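Local atomic coordinates of agarase (Pseudoalteromonas fuliginea, PDB entry 6XJ9), a protein that probably hydrolyses agarose, the galactan of red-algal cell walls, as a glycoside hydrolase of family 50 from a marine bacterium. Residues Tyr449-Ile455 / Ala501-Asp507. Sequence-based numbering, arbitrary orientation.
Sequences YFANGWI and AVGVFID
Strands 449-453 and 501-506 are parallel neighbours in the (beta/alpha)8-barrel expected of a family 50 glycoside hydrolase, and their backbones are laced together from Y449 to D507. V502 N donates to Y449 O (2.8 Å), then A451 N to G503 O, F505 N to A451 O, G453 N to F505 O, and D507 N to G453 O. The register slips by one residue at V502, whose helix-like backbone turns its side chain toward the first strand. There V502 CB sits over one face of the F450 ring, offset toward the rim, and CG1 comes within 3.5 Å of F450 CZ. Further along, F450 CD2 meets F505 CE2 at 3.5 Å; the two rings lie nearly parallel but slid apart, planes 22° apart. An alanine in place of F450 is likely to open a gap between V502 and F505, and take the edge-to-face partner from H713.

Helix 478-495 makes the beta-alpha-beta crossover and lies against A451 and A501, on the face away from F450. On that side A501 CA sits over the centre of the Y449 ring, 4.1 Å from its centroid. Beyond the strands, D507 OD2 takes I455 N on its syn side (2.7 Å), and a water joins the same oxygen to I455 O. D507 OD1 is held by the hydroxyl of Y598, so both carboxylate oxygens are engaged.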
ATOM      1  N   TYR A 449      20.576 -20.256  -7.685  1.00 17.90           N
ATOM      2  CA  TYR A 449      20.836 -20.009  -6.276  1.00 18.95           C
ATOM      3  C   TYR A 449      22.293 -19.600  -6.090  1.00 17.88           C
ATOM      4  O   TYR A 449      23.137 -19.890  -6.928  1.00 17.60           O
ATOM      5  CB  TYR A 449      20.461 -21.226  -5.430  1.00 19.90           C
ATOM      6  CG  TYR A 449      21.322 -22.444  -5.667  1.00 21.39           C
ATOM      7  CD1 TYR A 449      20.973 -23.380  -6.630  1.00 22.16           C
ATOM      8  CD2 TYR A 449      22.489 -22.659  -4.945  1.00 22.18           C
ATOM      9  CE1 TYR A 449      21.759 -24.502  -6.855  1.00 23.19           C
ATOM     10  CE2 TYR A 449      23.292 -23.773  -5.171  1.00 22.68           C
ATOM     11  CZ  TYR A 449      22.920 -24.699  -6.130  1.00 22.78           C
ATOM     12  OH  TYR A 449      23.688 -25.813  -6.361  1.00 25.04           O
ATOM     13  N   PHE A 450      22.556 -18.880  -4.997  1.00 17.67           N
ATOM     14  CA  PHE A 450      23.898 -18.478  -4.609  1.00 16.31           C
ATOM     15  C   PHE A 450      24.334 -19.410  -3.484  1.00 17.09           C
ATOM     16  O   PHE A 450      23.521 -19.716  -2.617  1.00 18.13           O
ATOM     17  CB  PHE A 450      23.874 -17.002  -4.198  1.00 14.73           C
ATOM     18  CG  PHE A 450      23.740 -16.059  -5.371  1.00 15.18           C
ATOM     19  CD1 PHE A 450      22.546 -15.952  -6.078  1.00 15.20           C
ATOM     20  CD2 PHE A 450      24.832 -15.331  -5.822  1.00 14.52           C
ATOM     21  CE1 PHE A 450      22.439 -15.111  -7.180  1.00 14.69           C
ATOM     22  CE2 PHE A 450      24.721 -14.489  -6.921  1.00 14.76           C
ATOM     23  CZ  PHE A 450      23.525 -14.378  -7.590  1.00 14.92           C
ATOM     24  N   ALA A 451      25.586 -19.887  -3.538  1.00 17.21           N
ATOM     25  CA  ALA A 451      26.147 -20.726  -2.489  1.00 17.61           C
ATOM     26  C   ALA A 451      27.138 -19.917  -1.649  1.00 17.92           C
ATOM     27  O   ALA A 451      27.507 -18.798  -2.005  1.00 17.45           O
ATOM     28  CB  ALA A 451      26.796 -21.951  -3.093  1.00 16.83           C
ATOM     29  N   ASN A 452      27.568 -20.507  -0.534  1.00 19.03           N
ATOM     30  CA  ASN A 452      28.406 -19.815   0.427  1.00 20.05           C
ATOM     31  C   ASN A 452      29.248 -20.821   1.204  1.00 20.50           C
ATOM     32  O   ASN A 452      28.860 -21.972   1.369  1.00 20.71           O
ATOM     33  CB  ASN A 452      27.561 -19.000   1.407  1.00 20.47           C
ATOM     34  CG  ASN A 452      26.824 -19.866   2.404  1.00 20.95           C
ATOM     35  OD1 ASN A 452      25.728 -20.367   2.126  1.00 22.90           O
ATOM     36  ND2 ASN A 452      27.427 -20.070   3.559  1.00 19.99           N
ATOM     37  N   GLY A 453      30.397 -20.347   1.687  1.00 21.43           N
ATOM     38  CA  GLY A 453      31.148 -21.003   2.747  1.00 22.09           C
ATOM     39  C   GLY A 453      31.793 -19.976   3.676  1.00 22.26           C
ATOM     40  O   GLY A 453      31.930 -18.812   3.302  1.00 21.06           O
ATOM     41  N   TRP A 454      32.111 -20.418   4.903  1.00 21.93           N
ATOM     42  CA  TRP A 454      32.878 -19.667   5.882  1.00 21.49           C
ATOM     43  C   TRP A 454      34.233 -20.343   6.035  1.00 21.48           C
ATOM     44  O   TRP A 454      34.280 -21.545   6.275  1.00 21.42           O
ATOM     45  CB  TRP A 454      32.196 -19.702   7.256  1.00 23.99           C
ATOM     46  CG  TRP A 454      30.790 -19.201   7.330  1.00 25.47           C
ATOM     47  CD1 TRP A 454      29.644 -19.947   7.312  1.00 25.69           C
ATOM     48  CD2 TRP A 454      30.382 -17.833   7.491  1.00 26.84           C
ATOM     49  NE1 TRP A 454      28.549 -19.134   7.421  1.00 27.21           N
ATOM     50  CE2 TRP A 454      28.969 -17.831   7.527  1.00 26.87           C
ATOM     51  CE3 TRP A 454      31.070 -16.615   7.587  1.00 26.32           C
ATOM     52  CZ2 TRP A 454      28.235 -16.654   7.679  1.00 27.21           C
ATOM     53  CZ3 TRP A 454      30.343 -15.455   7.731  1.00 26.62           C
ATOM     54  CH2 TRP A 454      28.943 -15.475   7.769  1.00 26.99           C
ATOM     55  N   ILE A 455      35.321 -19.568   5.956  1.00 20.51           N
ATOM     56  CA  ILE A 455      36.637 -20.107   6.264  1.00 20.40           C
ATOM     57  C   ILE A 455      36.900 -19.961   7.763  1.00 22.30           C
ATOM     58  O   ILE A 455      37.062 -18.852   8.283  1.00 21.99           O
ATOM     59  CB  ILE A 455      37.748 -19.490   5.393  1.00 19.41           C
ATOM     60  CG1 ILE A 455      37.465 -19.731   3.904  1.00 19.17           C
ATOM     61  CG2 ILE A 455      39.095 -20.064   5.793  1.00 18.47           C
ATOM     62  CD1 ILE A 455      38.451 -19.052   2.975  1.00 20.12           C
ATOM     63  N   ALA A 501      23.786 -22.993  -9.934  1.00 19.60           N
ATOM     64  CA  ALA A 501      24.530 -22.230  -8.940  1.00 18.76           C
ATOM     65  C   ALA A 501      25.167 -21.025  -9.619  1.00 18.26           C
ATOM     66  O   ALA A 501      26.134 -21.160 -10.359  1.00 18.78           O
ATOM     67  CB  ALA A 501      25.552 -23.112  -8.249  1.00 17.37           C
ATOM     68  N   VAL A 502      24.618 -19.836  -9.351  1.00 17.10           N
ATOM     69  CA  VAL A 502      25.104 -18.616  -9.974  1.00 16.56           C
ATOM     70  C   VAL A 502      26.565 -18.358  -9.608  1.00 16.79           C
ATOM     71  O   VAL A 502      27.336 -17.936 -10.465  1.00 16.76           O
ATOM     72  CB  VAL A 502      24.199 -17.413  -9.647  1.00 15.90           C
ATOM     73  CG1 VAL A 502      24.634 -16.157 -10.388  1.00 15.39           C
ATOM     74  CG2 VAL A 502      22.738 -17.713  -9.938  1.00 14.68           C
ATOM     75  N   GLY A 503      26.924 -18.550  -8.331  1.00 16.93           N
ATOM     76  CA  GLY A 503      28.258 -18.251  -7.830  1.00 17.88           C
ATOM     77  C   GLY A 503      28.385 -18.558  -6.333  1.00 18.02           C
ATOM     78  O   GLY A 503      27.424 -19.020  -5.716  1.00 19.32           O
ATOM     79  N   VAL A 504      29.573 -18.291  -5.778  1.00 16.76           N
ATOM     80  CA  VAL A 504      29.915 -18.594  -4.393  1.00 17.32           C
ATOM     81  C   VAL A 504      30.397 -17.324  -3.684  1.00 17.05           C
ATOM     82  O   VAL A 504      31.351 -16.675  -4.101  1.00 17.24           O
ATOM     83  CB  VAL A 504      30.975 -19.714  -4.311  1.00 17.14           C
ATOM     84  CG1 VAL A 504      31.250 -20.150  -2.878  1.00 16.85           C
ATOM     85  CG2 VAL A 504      30.582 -20.922  -5.160  1.00 16.47           C
ATOM     86  N   PHE A 505      29.744 -17.012  -2.568  1.00 17.44           N
ATOM     87  CA  PHE A 505      30.263 -16.041  -1.621  1.00 17.66           C
ATOM     88  C   PHE A 505      31.090 -16.804  -0.593  1.00 18.05           C
ATOM     89  O   PHE A 505      30.658 -17.839  -0.092  1.00 18.91           O
ATOM     90  CB  PHE A 505      29.115 -15.331  -0.904  1.00 16.36           C
ATOM     91  CG  PHE A 505      28.160 -14.527  -1.748  1.00 16.68           C
ATOM     92  CD1 PHE A 505      28.519 -13.285  -2.256  1.00 15.49           C
ATOM     93  CD2 PHE A 505      26.860 -14.977  -1.960  1.00 16.37           C
ATOM     94  CE1 PHE A 505      27.616 -12.546  -3.007  1.00 15.61           C
ATOM     95  CE2 PHE A 505      25.950 -14.221  -2.680  1.00 15.56           C
ATOM     96  CZ  PHE A 505      26.324 -13.001  -3.202  1.00 15.60           C
ATOM     97  N   ILE A 506      32.310 -16.329  -0.328  1.00 18.32           N
ATOM     98  CA  ILE A 506      33.092 -16.905   0.756  1.00 17.82           C
ATOM     99  C   ILE A 506      33.285 -15.834   1.832  1.00 17.68           C
ATOM    100  O   ILE A 506      33.786 -14.749   1.549  1.00 15.89           O
ATOM    101  CB  ILE A 506      34.427 -17.493   0.241  1.00 17.65           C
ATOM    102  CG1 ILE A 506      34.195 -18.602  -0.791  1.00 18.52           C
ATOM    103  CG2 ILE A 506      35.282 -17.991   1.405  1.00 18.03           C
ATOM    104  CD1 ILE A 506      33.698 -19.911  -0.199  1.00 17.28           C
ATOM    105  N   ASP A 507      32.863 -16.159   3.063  1.00 18.52           N
ATOM    106  CA  ASP A 507      32.924 -15.272   4.226  1.00 18.59           C
ATOM    107  C   ASP A 507      31.924 -14.125   4.068  1.00 18.70           C
ATOM    108  O   ASP A 507      31.220 -14.036   3.061  1.00 18.67           O
ATOM    109  CB  ASP A 507      34.361 -14.825   4.548  1.00 19.79           C
ATOM    110  CG  ASP A 507      35.271 -15.954   5.011  1.00 19.53           C
ATOM    111  OD1 ASP A 507      36.489 -15.893   4.755  1.00 20.06           O
ATOM    112  OD2 ASP A 507      34.754 -16.901   5.603  1.00 20.33           O
TER
HETATM  113  O   HOH W   1      34.858 -16.748   8.248  1.00 35.13           O